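PDB 2OF8: avidin-related protein 4/5 from Gallus gallus, which binds a biotin nitroanilide and, as an avidin relative, probably biotin itself with high affinity, as a tetramer of beta barrels. Local coordinates for residues A[17-22]-A[30-35]; A[45-50]-A[66-71]; A[89-94]-A[116-121]. The protein carries 2 engineered substitutions. One frame throughout, in Å; residues are numbered along the deposited sequence. Where two conformers were deposited one is given.

Contact 1. Residues A[17-22]-A[30-35]. With BNI (5-(2-oxo-hexahydro-thieno[3,4-D]imidazol-6-yl)-pentanoic acid (4-nitro-phenyl)-amide), chain C.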
loop_
_atom_site.group_PDB
_atom_site.type_symbol
_atom_site.label_atom_id
_atom_site.label_comp_id
_atom_site.label_asym_id
_atom_site.label_seq_id
_atom_site.Cartn_x
_atom_site.Cartn_y
_atom_site.Cartn_z
ATOM N N ILE A 17 -4.734 21.131 4.869
ATOM C CA ILE A 17 -5.086 21.511 6.236
ATOM C C ILE A 17 -6.216 20.641 6.719
ATOM O O ILE A 17 -7.183 20.419 6.004
ATOM C CB ILE A 17 -5.533 22.991 6.327
ATOM C CG1 ILE A 17 -4.436 23.906 5.822
ATOM C CG2 ILE A 17 -5.925 23.357 7.776
ATOM C CD1 ILE A 17 -4.853 25.352 5.762
ATOM N N MET A 18 -6.117 20.146 7.939
ATOM C CA MET A 18 -7.287 19.528 8.541
ATOM C C MET A 18 -7.483 20.022 9.954
ATOM O O MET A 18 -6.550 20.397 10.658
ATOM C CB MET A 18 -7.257 18.014 8.476
ATOM C CG MET A 18 -6.214 17.406 9.318
ATOM S SD MET A 18 -6.430 15.546 9.505
ATOM C CE MET A 18 -5.088 15.290 10.605
ATOM N N THR A 19 -8.744 20.016 10.341
ATOM C CA THR A 19 -9.180 20.475 11.640
ATOM C C THR A 19 -9.940 19.337 12.294
ATOM O O THR A 19 -10.907 18.832 11.730
ATOM C CB THR A 19 -10.105 21.686 11.486
ATOM O OG1 THR A 19 -9.439 22.710 10.734
ATOM C CG2 THR A 19 -10.409 22.337 12.836
ATOM N N ILE A 20 -9.480 18.914 13.464
ATOM C CA ILE A 20 -10.113 17.840 14.209
ATOM C C ILE A 20 -10.780 18.450 15.442
ATOM O O ILE A 20 -10.191 19.271 16.143
ATOM C CB ILE A 20 -9.075 16.760 14.565
ATOM C CG1 ILE A 20 -8.573 16.094 13.276
ATOM C CG2 ILE A 20 -9.673 15.714 15.520
ATOM C CD1 ILE A 20 -7.476 15.083 13.458
ATOM N N ARG A 21 -12.025 18.054 15.681
ATOM C CA ARG A 21 -12.805 18.567 16.799
ATOM C C ARG A 21 -12.552 17.699 18.044
ATOM O O ARG A 21 -11.561 16.971 18.101
ATOM C CB ARG A 21 -14.290 18.610 16.418
ATOM C CG ARG A 21 -14.624 19.479 15.198
ATOM C CD ARG A 21 -16.126 19.659 14.985
ATOM N NE ARG A 21 -16.470 20.474 13.818
ATOM C CZ ARG A 21 -16.431 20.062 12.553
ATOM N NH1 ARG A 21 -16.044 18.831 12.248
ATOM N NH2 ARG A 21 -16.777 20.891 11.576
ATOM N N ALA A 22 -13.421 17.798 19.049
ATOM C CA ALA A 22 -13.224 17.083 20.304
ATOM C C ALA A 22 -13.219 15.578 20.085
ATOM O O ALA A 22 -14.008 15.050 19.310
ATOM C CB ALA A 22 -14.296 17.457 21.306
ATOM N N THR A 30 -14.589 13.919 14.768
ATOM C CA THR A 30 -14.943 14.426 13.467
ATOM C C THR A 30 -14.082 15.634 13.156
ATOM O O THR A 30 -13.306 16.094 13.986
ATOM C CB THR A 30 -16.445 14.726 13.410
ATOM O OG1 THR A 30 -16.863 14.861 12.043
ATOM C CG2 THR A 30 -16.788 16.035 14.116
ATOM N N GLY A 31 -14.196 16.122 11.939
ATOM C CA GLY A 31 -13.387 17.235 11.521
ATOM C C GLY A 31 -13.630 17.570 10.075
ATOM O O GLY A 31 -14.558 17.078 9.444
ATOM N N THR A 32 -12.777 18.435 9.550
ATOM C CA THR A 32 -12.809 18.802 8.148
ATOM C C THR A 32 -11.412 18.726 7.570
ATOM O O THR A 32 -10.412 18.801 8.279
ATOM C CB THR A 32 -13.351 20.225 7.953
ATOM O OG1 THR A 32 -12.486 21.154 8.611
ATOM C CG2 THR A 32 -14.731 20.402 8.597
ATOM N N TYR A 33 -11.368 18.588 6.256
ATOM C CA TYR A 33 -10.127 18.396 5.528
ATOM C C TYR A 33 -10.187 19.259 4.277
ATOM O O TYR A 33 -11.115 19.129 3.484
ATOM C CB TYR A 33 -9.955 16.916 5.151
ATOM C CG TYR A 33 -8.527 16.507 4.867
ATOM C CD1 TYR A 33 -7.903 16.844 3.670
ATOM C CD2 TYR A 33 -7.798 15.774 5.789
ATOM C CE1 TYR A 33 -6.584 16.463 3.414
ATOM C CE2 TYR A 33 -6.489 15.392 5.543
ATOM C CZ TYR A 33 -5.881 15.738 4.365
ATOM O OH TYR A 33 -4.583 15.338 4.155
ATOM N N LEU A 34 -9.199 20.132 4.107
ATOM C CA LEU A 34 -9.043 20.953 2.914
ATOM C C LEU A 34 -7.782 20.470 2.205
ATOM O O LEU A 34 -6.664 20.776 2.622
ATOM C CB LEU A 34 -8.943 22.437 3.267
ATOM C CG LEU A 34 -8.980 23.371 2.052
ATOM C CD1 LEU A 34 -10.276 23.254 1.288
ATOM C CD2 LEU A 34 -8.758 24.815 2.495
ATOM N N THR A 35 -7.961 19.651 1.179
ATOM C CA THR A 35 -6.818 19.155 0.437
ATOM C C THR A 35 -6.227 20.240 -0.456
ATOM O O THR A 35 -6.952 21.021 -1.064
ATOM C CB THR A 35 -7.153 17.891 -0.369
ATOM O OG1 THR A 35 -5.955 17.447 -1.029
ATOM C CG2 THR A 35 -8.235 18.115 -1.449
HETATM C C1 BNI C . -9.248 13.242 -5.389
HETATM C C10 BNI C . -9.864 13.737 -4.074
HETATM C C9 BNI C . -8.851 14.448 -3.184
HETATM C C8 BNI C . -7.743 13.508 -2.732
HETATM C C7 BNI C . -6.606 14.260 -2.073
HETATM C C2 BNI C . -5.463 13.278 -1.623
HETATM C C6 BNI C . -4.195 11.742 -0.053
HETATM C C4 BNI C . -4.129 13.975 -1.225
HETATM C C5 BNI C . -3.351 12.993 -0.329
HETATM C C3 BNI C . -3.648 14.989 0.784
HETATM O O2 BNI C . -8.443 13.924 -6.016
HETATM O O3 BNI C . -3.580 15.857 1.694
HETATM N N1 BNI C . -3.106 13.774 0.857
HETATM N N2 BNI C . -4.274 15.144 -0.377
HETATM S S1 BNI C . -5.915 12.331 -0.125
HETATM N N17 BNI C . -9.543 12.016 -5.827
HETATM C C18 BNI C . -9.184 11.339 -6.963
HETATM C C20 BNI C . -10.159 10.631 -7.730
HETATM C C21 BNI C . -9.756 9.921 -8.915
HETATM C C22 BNI C . -8.360 9.937 -9.340
HETATM C C23 BNI C . -7.384 10.651 -8.572
HETATM C C24 BNI C . -7.780 11.352 -7.397
HETATM N N25 BNI C . -7.966 9.190 -10.595
HETATM O O26 BNI C . -8.774 8.584 -11.238
HETATM O O27 BNI C . -6.834 9.177 -10.981
HETATM O O HOH W 1 -9.808 22.046 7.989
HETATM O O HOH W 2 -17.296 17.552 9.882
HETATM O O HOH W 3 -15.413 15.338 17.207
#
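M18 and Y33 face each other across two antiparallel strands, and here the hairpin is closely packed. CB of M18 lies 3.5 Å from CD2 of Y33, while SD comes alongside the same ring border, 5.0 Å from the centroid and oblique to it, a Met-aromatic contact. With CG of M18 wedged between the backbone N and the carbonyl carbon (chi1 68°), the extended chain leads away from its partner strand into the barrel, where F118 and F64 receive it. The other sheet face, carrying T19 and T32, is looser and wetter. Their side chains lie abreast, and a water spans the two OG1 atoms; T19 OG1 is also bonded to K9. Beyond them the R21 guanidinium reaches back over the neighbouring strand, NH1 standing 3.4 Å from CG2 of T30, and a second water joins NH1 to the carbonyl of G31. Five backbone hydrogen bonds join the strands. The inner side ends in ligand chemistry: Y33 OH donates to ureido O3 of BNI at 2.7 Å, with O3 near the ring plane, and N2 of BNI donates almost straight to T35 OG1 (2.9 Å, 173°). The hairpin thus presents one donor and one acceptor, matched to a urea's carbonyl and N-H.

Contact 2. Residues A[45-50]-A[66-71]. With BNI (5-(2-oxo-hexahydro-thieno[3,4-D]imidazol-6-yl)-pentanoic acid (4-nitro-phenyl)-amide), chain C.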
loop_
_atom_site.group_PDB
_atom_site.type_symbol
_atom_site.label_atom_id
_atom_site.label_comp_id
_atom_site.label_asym_id
_atom_site.label_seq_id
_atom_site.Cartn_x
_atom_site.Cartn_y
_atom_site.Cartn_z
ATOM N N THR A 45 -13.468 21.382 -2.468
ATOM C CA THR A 45 -14.224 22.006 -1.388
ATOM C C THR A 45 -13.881 21.316 -0.071
ATOM O O THR A 45 -13.460 20.148 -0.043
ATOM C CB THR A 45 -15.740 21.911 -1.616
ATOM O OG1 THR A 45 -16.116 20.528 -1.717
ATOM C CG2 THR A 45 -16.143 22.600 -2.929
ATOM N N LEU A 46 -14.063 22.047 1.018
ATOM C CA LEU A 46 -13.879 21.520 2.359
ATOM C C LEU A 46 -14.722 20.263 2.534
ATOM O O LEU A 46 -15.894 20.245 2.165
ATOM C CB LEU A 46 -14.295 22.582 3.377
ATOM C CG LEU A 46 -13.934 22.299 4.835
ATOM C CD1 LEU A 46 -12.422 22.290 5.041
ATOM C CD2 LEU A 46 -14.604 23.308 5.744
ATOM N N SER A 47 -14.127 19.212 3.085
ATOM C CA SER A 47 -14.766 17.907 3.151
ATOM C C SER A 47 -14.710 17.344 4.564
ATOM O O SER A 47 -13.756 17.570 5.295
ATOM C CB SER A 47 -14.071 16.971 2.169
ATOM O OG SER A 47 -14.272 17.409 0.827
ATOM N N PRO A 48 -15.739 16.606 4.956
ATOM C CA PRO A 48 -15.791 16.041 6.305
ATOM C C PRO A 48 -14.942 14.794 6.484
ATOM O O PRO A 48 -14.757 14.016 5.549
ATOM C CB PRO A 48 -17.268 15.694 6.466
ATOM C CG PRO A 48 -17.693 15.342 5.103
ATOM C CD PRO A 48 -16.957 16.285 4.192
ATOM N N LEU A 49 -14.480 14.614 7.713
ATOM C CA LEU A 49 -13.777 13.402 8.108
ATOM C C LEU A 49 -14.375 12.855 9.403
ATOM O O LEU A 49 -14.965 13.591 10.197
ATOM C CB LEU A 49 -12.269 13.647 8.254
ATOM C CG LEU A 49 -11.801 14.513 9.430
ATOM C CD1 LEU A 49 -11.567 13.707 10.696
ATOM C CD2 LEU A 49 -10.544 15.266 9.047
ATOM N N LEU A 50 -14.218 11.551 9.586
ATOM C CA LEU A 50 -14.696 10.852 10.765
ATOM C C LEU A 50 -13.700 9.755 11.078
ATOM O O LEU A 50 -13.327 8.994 10.180
ATOM C CB LEU A 50 -16.049 10.249 10.443
ATOM C CG LEU A 50 -16.930 9.702 11.542
ATOM C CD1 LEU A 50 -17.174 10.736 12.608
ATOM C CD2 LEU A 50 -18.249 9.273 10.917
ATOM N N VAL A 66 -12.031 10.377 4.941
ATOM C CA VAL A 66 -12.445 11.643 4.363
ATOM C C VAL A 66 -13.405 11.350 3.217
ATOM O O VAL A 66 -13.052 10.682 2.239
ATOM C CB VAL A 66 -11.263 12.469 3.830
ATOM C CG1 VAL A 66 -11.766 13.821 3.322
ATOM C CG2 VAL A 66 -10.199 12.656 4.897
ATOM N N HIS A 67 -14.632 11.851 3.352
ATOM C CA HIS A 67 -15.625 11.795 2.291
ATOM C C HIS A 67 -15.487 13.081 1.482
ATOM O O HIS A 67 -15.941 14.151 1.900
ATOM C CB HIS A 67 -17.028 11.644 2.896
ATOM C CG HIS A 67 -18.148 12.005 1.974
ATOM N ND1 HIS A 67 -19.083 11.112 1.496
ATOM C CD2 HIS A 67 -18.511 13.215 1.493
ATOM C CE1 HIS A 67 -19.960 11.764 0.748
ATOM N NE2 HIS A 67 -19.619 13.037 0.713
ATOM N N TRP A 68 -14.830 13.000 0.333
ATOM C CA TRP A 68 -14.634 14.182 -0.496
ATOM C C TRP A 68 -15.999 14.667 -0.981
ATOM O O TRP A 68 -16.787 13.894 -1.508
ATOM C CB TRP A 68 -13.696 13.883 -1.670
ATOM C CG TRP A 68 -12.385 13.363 -1.190
ATOM C CD1 TRP A 68 -11.925 12.089 -1.308
ATOM C CD2 TRP A 68 -11.399 14.072 -0.420
ATOM N NE1 TRP A 68 -10.704 11.960 -0.696
ATOM C CE2 TRP A 68 -10.359 13.162 -0.138
ATOM C CE3 TRP A 68 -11.271 15.391 0.035
ATOM C CZ2 TRP A 68 -9.224 13.519 0.580
ATOM C CZ3 TRP A 68 -10.138 15.751 0.752
ATOM C CH2 TRP A 68 -9.127 14.821 1.012
ATOM N N ASN A 69 -16.274 15.955 -0.808
ATOM C CA ASN A 69 -17.585 16.502 -1.152
ATOM C C ASN A 69 -17.686 16.928 -2.607
ATOM O O ASN A 69 -18.736 17.402 -3.037
ATOM C CB ASN A 69 -17.922 17.688 -0.247
ATOM C CG ASN A 69 -18.558 17.274 1.066
ATOM O OD1 ASN A 69 -18.766 16.093 1.350
ATOM N ND2 ASN A 69 -18.875 18.267 1.885
ATOM N N PHE A 70 -16.599 16.761 -3.351
ATOM C CA PHE A 70 -16.488 17.216 -4.737
ATOM C C PHE A 70 -16.083 16.088 -5.684
ATOM O O PHE A 70 -15.815 16.332 -6.857
ATOM C CB PHE A 70 -15.469 18.365 -4.822
ATOM C CG PHE A 70 -14.105 17.990 -4.325
ATOM C CD1 PHE A 70 -13.786 18.102 -2.984
ATOM C CD2 PHE A 70 -13.144 17.501 -5.196
ATOM C CE1 PHE A 70 -12.532 17.737 -2.518
ATOM C CE2 PHE A 70 -11.887 17.136 -4.724
ATOM C CZ PHE A 70 -11.591 17.255 -3.388
ATOM N N SER A 71 -16.024 14.862 -5.163
ATOM C CA SER A 71 -15.559 13.701 -5.906
ATOM C C SER A 71 -16.354 12.488 -5.433
ATOM O O SER A 71 -16.901 12.500 -4.336
ATOM C CB SER A 71 -14.062 13.496 -5.611
ATOM O OG SER A 71 -13.509 12.333 -6.200
HETATM C C1 BNI C . -9.248 13.242 -5.389
HETATM C C10 BNI C . -9.864 13.737 -4.074
HETATM C C9 BNI C . -8.851 14.448 -3.184
HETATM C C8 BNI C . -7.743 13.508 -2.732
HETATM C C7 BNI C . -6.606 14.260 -2.073
HETATM C C2 BNI C . -5.463 13.278 -1.623
HETATM C C6 BNI C . -4.195 11.742 -0.053
HETATM C C4 BNI C . -4.129 13.975 -1.225
HETATM C C5 BNI C . -3.351 12.993 -0.329
HETATM C C3 BNI C . -3.648 14.989 0.784
HETATM O O2 BNI C . -8.443 13.924 -6.016
HETATM O O3 BNI C . -3.580 15.857 1.694
HETATM N N1 BNI C . -3.106 13.774 0.857
HETATM N N2 BNI C . -4.274 15.144 -0.377
HETATM S S1 BNI C . -5.915 12.331 -0.125
HETATM N N17 BNI C . -9.543 12.016 -5.827
HETATM C C18 BNI C . -9.184 11.339 -6.963
HETATM C C20 BNI C . -10.159 10.631 -7.730
HETATM C C21 BNI C . -9.756 9.921 -8.915
HETATM C C22 BNI C . -8.360 9.937 -9.340
HETATM C C23 BNI C . -7.384 10.651 -8.572
HETATM C C24 BNI C . -7.780 11.352 -7.397
HETATM N N25 BNI C . -7.966 9.190 -10.595
HETATM O O26 BNI C . -8.774 8.584 -11.238
HETATM O O27 BNI C . -6.834 9.177 -10.981
HETATM O O HOH W 4 -18.210 21.115 1.125
#
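Two aromatic rings of segment 66-71, F70 and W68, meet T45 and S47 across the contact. The F70 ring approaches T45 obliquely, CD1 to the backbone N at 3.3 Å, the two side chains running in opposing senses; a chi1 of 58°, which tucks the ring back over its own main chain, puts it there. The indole of W68 brings CE3 to 3.7 Å from S47 OG. On one face of that indole the valeryl carbon C9 of BNI sits 3.6 Å above the centre, and CG1 of V66 backs the opposite face, offset toward the rim. Further along the ligand, CZ2 of W68 comes 3.6 Å from S1 of the thiophane ring. F70 has CB of W68 above one of its faces, near the rim, and its CZ lies 3.9 Å from C9.

These residues belong to adjacent antiparallel strands of the avidin barrel and their extensions, in the part of this hairpin that borders the biotin pocket. L49 and V66 form a non-hydrogen-bonded pair, with CB of L49 touching CG2 of V66; beside it, H67 N donates to P48 O. Further along, S47 OG makes two bonds. It accepts from N69 N at 3.0 Å (161°) and donates to T45 O, approaching from above that carbonyl plane, so one hydroxyl ties N69 to T45 and joins segment 66-71 to segment 45-50. More exposed, the N69 amide crosses P48 at a slant, OD1 against CD, and a water links its ND2 to L46 O. W68 NE1 bonds to T75 OG1, which probably helps hold the indole's rotation, and H67 stacks on H54 of a second subunit.

Contact 3. Residues A[89-94]-A[116-121]. With BNI (5-(2-oxo-hexahydro-thieno[3,4-D]imidazol-6-yl)-pentanoic acid (4-nitro-phenyl)-amide), chain C.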
loop_
_atom_site.group_PDB
_atom_site.type_symbol
_atom_site.label_atom_id
_atom_site.label_comp_id
_atom_site.label_asym_id
_atom_site.label_seq_id
_atom_site.Cartn_x
_atom_site.Cartn_y
_atom_site.Cartn_z
ATOM N N GLU A 89 4.525 17.628 18.409
ATOM C CA GLU A 89 3.741 16.517 17.904
ATOM C C GLU A 89 3.843 16.398 16.398
ATOM O O GLU A 89 3.851 17.384 15.671
ATOM C CB GLU A 89 2.282 16.685 18.275
ATOM C CG GLU A 89 2.051 16.710 19.765
ATOM C CD GLU A 89 0.583 16.707 20.096
ATOM O OE1 GLU A 89 -0.247 16.735 19.152
ATOM O OE2 GLU A 89 0.255 16.645 21.289
ATOM N N VAL A 90 3.912 15.161 15.934
ATOM C CA VAL A 90 3.877 14.851 14.519
ATOM C C VAL A 90 2.907 13.694 14.315
ATOM O O VAL A 90 2.941 12.708 15.060
ATOM C CB VAL A 90 5.284 14.445 13.996
ATOM C CG1 VAL A 90 5.224 14.019 12.534
ATOM C CG2 VAL A 90 6.299 15.567 14.187
ATOM N N LEU A 91 2.039 13.814 13.315
ATOM C CA LEU A 91 1.264 12.668 12.859
ATOM C C LEU A 91 1.981 12.053 11.674
ATOM O O LEU A 91 2.140 12.693 10.636
ATOM C CB LEU A 91 -0.156 13.045 12.438
ATOM C CG LEU A 91 -0.949 13.944 13.375
ATOM C CD1 LEU A 91 -2.328 14.177 12.807
ATOM C CD2 LEU A 91 -1.035 13.342 14.767
ATOM N N LYS A 92 2.411 10.808 11.828
ATOM C CA LYS A 92 2.970 10.034 10.726
ATOM C C LYS A 92 1.848 9.172 10.188
ATOM O O LYS A 92 1.296 8.363 10.929
ATOM C CB LYS A 92 4.127 9.152 11.208
ATOM C CG LYS A 92 5.342 9.918 11.707
ATOM C CD LYS A 92 6.101 10.629 10.591
ATOM C CE LYS A 92 6.902 9.682 9.712
ATOM N NZ LYS A 92 7.572 10.378 8.579
ATOM N N THR A 93 1.491 9.359 8.923
ATOM C CA THR A 93 0.373 8.646 8.327
ATOM C C THR A 93 0.700 8.039 6.979
ATOM O O THR A 93 1.597 8.490 6.244
ATOM C CB THR A 93 -0.890 9.544 8.131
ATOM O OG1 THR A 93 -0.721 10.449 7.031
ATOM C CG2 THR A 93 -1.210 10.372 9.357
ATOM N N MET A 94 -0.104 7.043 6.656
ATOM C CA MET A 94 -0.216 6.548 5.308
ATOM C C MET A 94 -1.672 6.485 4.948
ATOM O O MET A 94 -2.547 6.412 5.814
ATOM C CB MET A 94 0.453 5.195 5.188
ATOM C CG MET A 94 1.937 5.302 5.469
ATOM S SD MET A 94 2.872 3.936 4.886
ATOM C CE MET A 94 2.817 4.221 3.144
ATOM N N ASN A 116 1.640 10.858 4.401
ATOM C CA ASN A 116 1.634 12.271 4.758
ATOM C C ASN A 116 2.137 12.425 6.176
ATOM O O ASN A 116 1.796 11.637 7.052
ATOM C CB ASN A 116 0.228 12.896 4.697
ATOM C CG ASN A 116 -0.198 13.331 3.306
ATOM O OD1 ASN A 116 -1.259 12.926 2.835
ATOM N ND2 ASN A 116 0.581 14.212 2.673
ATOM N N ASN A 117 2.909 13.479 6.394
ATOM C CA ASN A 117 3.355 13.876 7.714
ATOM C C ASN A 117 2.640 15.172 8.064
ATOM O O ASN A 117 2.628 16.095 7.255
ATOM C CB ASN A 117 4.875 14.049 7.678
ATOM C CG ASN A 117 5.591 12.795 7.174
ATOM O OD1 ASN A 117 5.264 11.700 7.593
ATOM N ND2 ASN A 117 6.554 12.959 6.263
ATOM N N PHE A 118 2.025 15.222 9.246
ATOM C CA PHE A 118 1.286 16.400 9.697
ATOM C C PHE A 118 1.960 17.008 10.924
ATOM O O PHE A 118 2.409 16.292 11.824
ATOM C CB PHE A 118 -0.159 16.079 10.104
ATOM C CG PHE A 118 -1.057 15.567 8.999
ATOM C CD1 PHE A 118 -2.050 16.375 8.461
ATOM C CD2 PHE A 118 -0.971 14.253 8.561
ATOM C CE1 PHE A 118 -2.914 15.892 7.492
ATOM C CE2 PHE A 118 -1.836 13.767 7.586
ATOM C CZ PHE A 118 -2.801 14.587 7.050
ATOM N N THR A 119 1.986 18.337 10.966
ATOM C CA THR A 119 2.382 19.073 12.163
ATOM C C THR A 119 1.323 20.128 12.471
ATOM O O THR A 119 0.515 20.484 11.620
ATOM C CB THR A 119 3.763 19.731 11.990
ATOM O OG1 THR A 119 3.783 20.509 10.794
ATOM C CG2 THR A 119 4.856 18.684 11.794
ATOM N N ARG A 120 1.324 20.618 13.703
ATOM C CA ARG A 120 0.286 21.542 14.143
ATOM C C ARG A 120 0.430 22.890 13.456
ATOM O O ARG A 120 1.533 23.364 13.191
ATOM C CB ARG A 120 0.310 21.709 15.666
ATOM C CG ARG A 120 -0.292 20.529 16.433
ATOM C CD ARG A 120 -0.644 20.893 17.865
ATOM N NE ARG A 120 -1.168 19.796 18.678
ATOM C CZ ARG A 120 -2.408 19.311 18.613
ATOM N NH1 ARG A 120 -2.778 18.333 19.424
ATOM N NH2 ARG A 120 -3.280 19.774 17.729
ATOM N N LEU A 121 -0.697 23.504 13.143
ATOM C CA LEU A 121 -0.654 24.791 12.458
ATOM C C LEU A 121 0.027 25.849 13.326
ATOM O O LEU A 121 0.924 26.564 12.862
ATOM C CB LEU A 121 -2.052 25.230 12.034
ATOM C CG LEU A 121 -2.145 26.619 11.402
ATOM C CD1 LEU A 121 -1.236 26.724 10.182
ATOM C CD2 LEU A 121 -3.584 26.944 11.042
HETATM C C1 BNI C . -9.248 13.242 -5.389
HETATM C C10 BNI C . -9.864 13.737 -4.074
HETATM C C9 BNI C . -8.851 14.448 -3.184
HETATM C C8 BNI C . -7.743 13.508 -2.732
HETATM C C7 BNI C . -6.606 14.260 -2.073
HETATM C C2 BNI C . -5.463 13.278 -1.623
HETATM C C6 BNI C . -4.195 11.742 -0.053
HETATM C C4 BNI C . -4.129 13.975 -1.225
HETATM C C5 BNI C . -3.351 12.993 -0.329
HETATM C C3 BNI C . -3.648 14.989 0.784
HETATM O O2 BNI C . -8.443 13.924 -6.016
HETATM O O3 BNI C . -3.580 15.857 1.694
HETATM N N1 BNI C . -3.106 13.774 0.857
HETATM N N2 BNI C . -4.274 15.144 -0.377
HETATM S S1 BNI C . -5.915 12.331 -0.125
HETATM N N17 BNI C . -9.543 12.016 -5.827
HETATM C C18 BNI C . -9.184 11.339 -6.963
HETATM C C20 BNI C . -10.159 10.631 -7.730
HETATM C C21 BNI C . -9.756 9.921 -8.915
HETATM C C22 BNI C . -8.360 9.937 -9.340
HETATM C C23 BNI C . -7.384 10.651 -8.572
HETATM C C24 BNI C . -7.780 11.352 -7.397
HETATM N N25 BNI C . -7.966 9.190 -10.595
HETATM O O26 BNI C . -8.774 8.584 -11.238
HETATM O O27 BNI C . -6.834 9.177 -10.981
HETATM O O HOH W 5 3.530 20.012 15.537
HETATM O O HOH W 6 4.304 8.940 7.073
#
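T93 and N116 join through both backbone and side chain, on strands 89-98 and 111-120, antiparallel neighbours in the avidin barrel. The threonine hydroxyl is rotated in over its own main chain (chi1 75°), a conformation that lets OG1 donate to N116 O at 2.8 Å while T93 N donates to the same oxygen. That doubly gripped carbonyl belongs to a pocket residue. The N116 amide leaves the strand toward the ligand, and OD1 accepts from N1 of BNI at 2.8 Å; ND2 is held by N13.

On the same sheet face, F118 sets the edge of its ring against T93, with OG1 in the ring plane 3.5 Å from CE2. Its CB packs on CB of L91, its hydrogen-bonded partner in the strand pairing. M18 packs against both L91 and F118.

The other face carries K92 and N117. Two bends in the lysine chain, at chi2 and chi3, fold it back over its neighbour and bring NZ within 2.8 Å of N117 OD1, well above the amide plane. A water joins that OD1 to T93 O, and N117 ND2 bonds to Y115 OH of a third subunit. Toward the strand ends, E89 and R120 form a salt bridge, OE1 to NH1 at 3.0 Å, the carboxylate and guanidinium planes turned 45° apart; E89 OE2 has a further partner in S5 N, and R120 NH2 in T7 O.

Chemically, the pair of strands supplies a neutral amide acceptor for one ureido N-H, the amide probably oriented by the ND2 bond to N13, while the two bonds on N116 O steady the backbone beneath it.

In the fold
The three contacts sample one closed antiparallel barrel around a single ligand. Contacts 1 and 2, with centres about 10 Å apart, are linked directly because strands 28-34 and 47-53 are neighbours: Y33 N lies 2.8 Å from S47 O, a probable hydrogen bond, and CD1 of Y33 packs 3.6 Å from CH2 of W68. Contact 3 meets contact 1 through the interior, where CE of M18 lies 3.7 Å from CD1 of L91. Contacts 2 and 3 lie on opposite sides of the chain's centre, about 19 Å apart between centres, and do not touch. BNI bridges them: contacts 1 and 3 bind its ureido group, while contact 2 packs against its thiophane sulfur and valeryl chain.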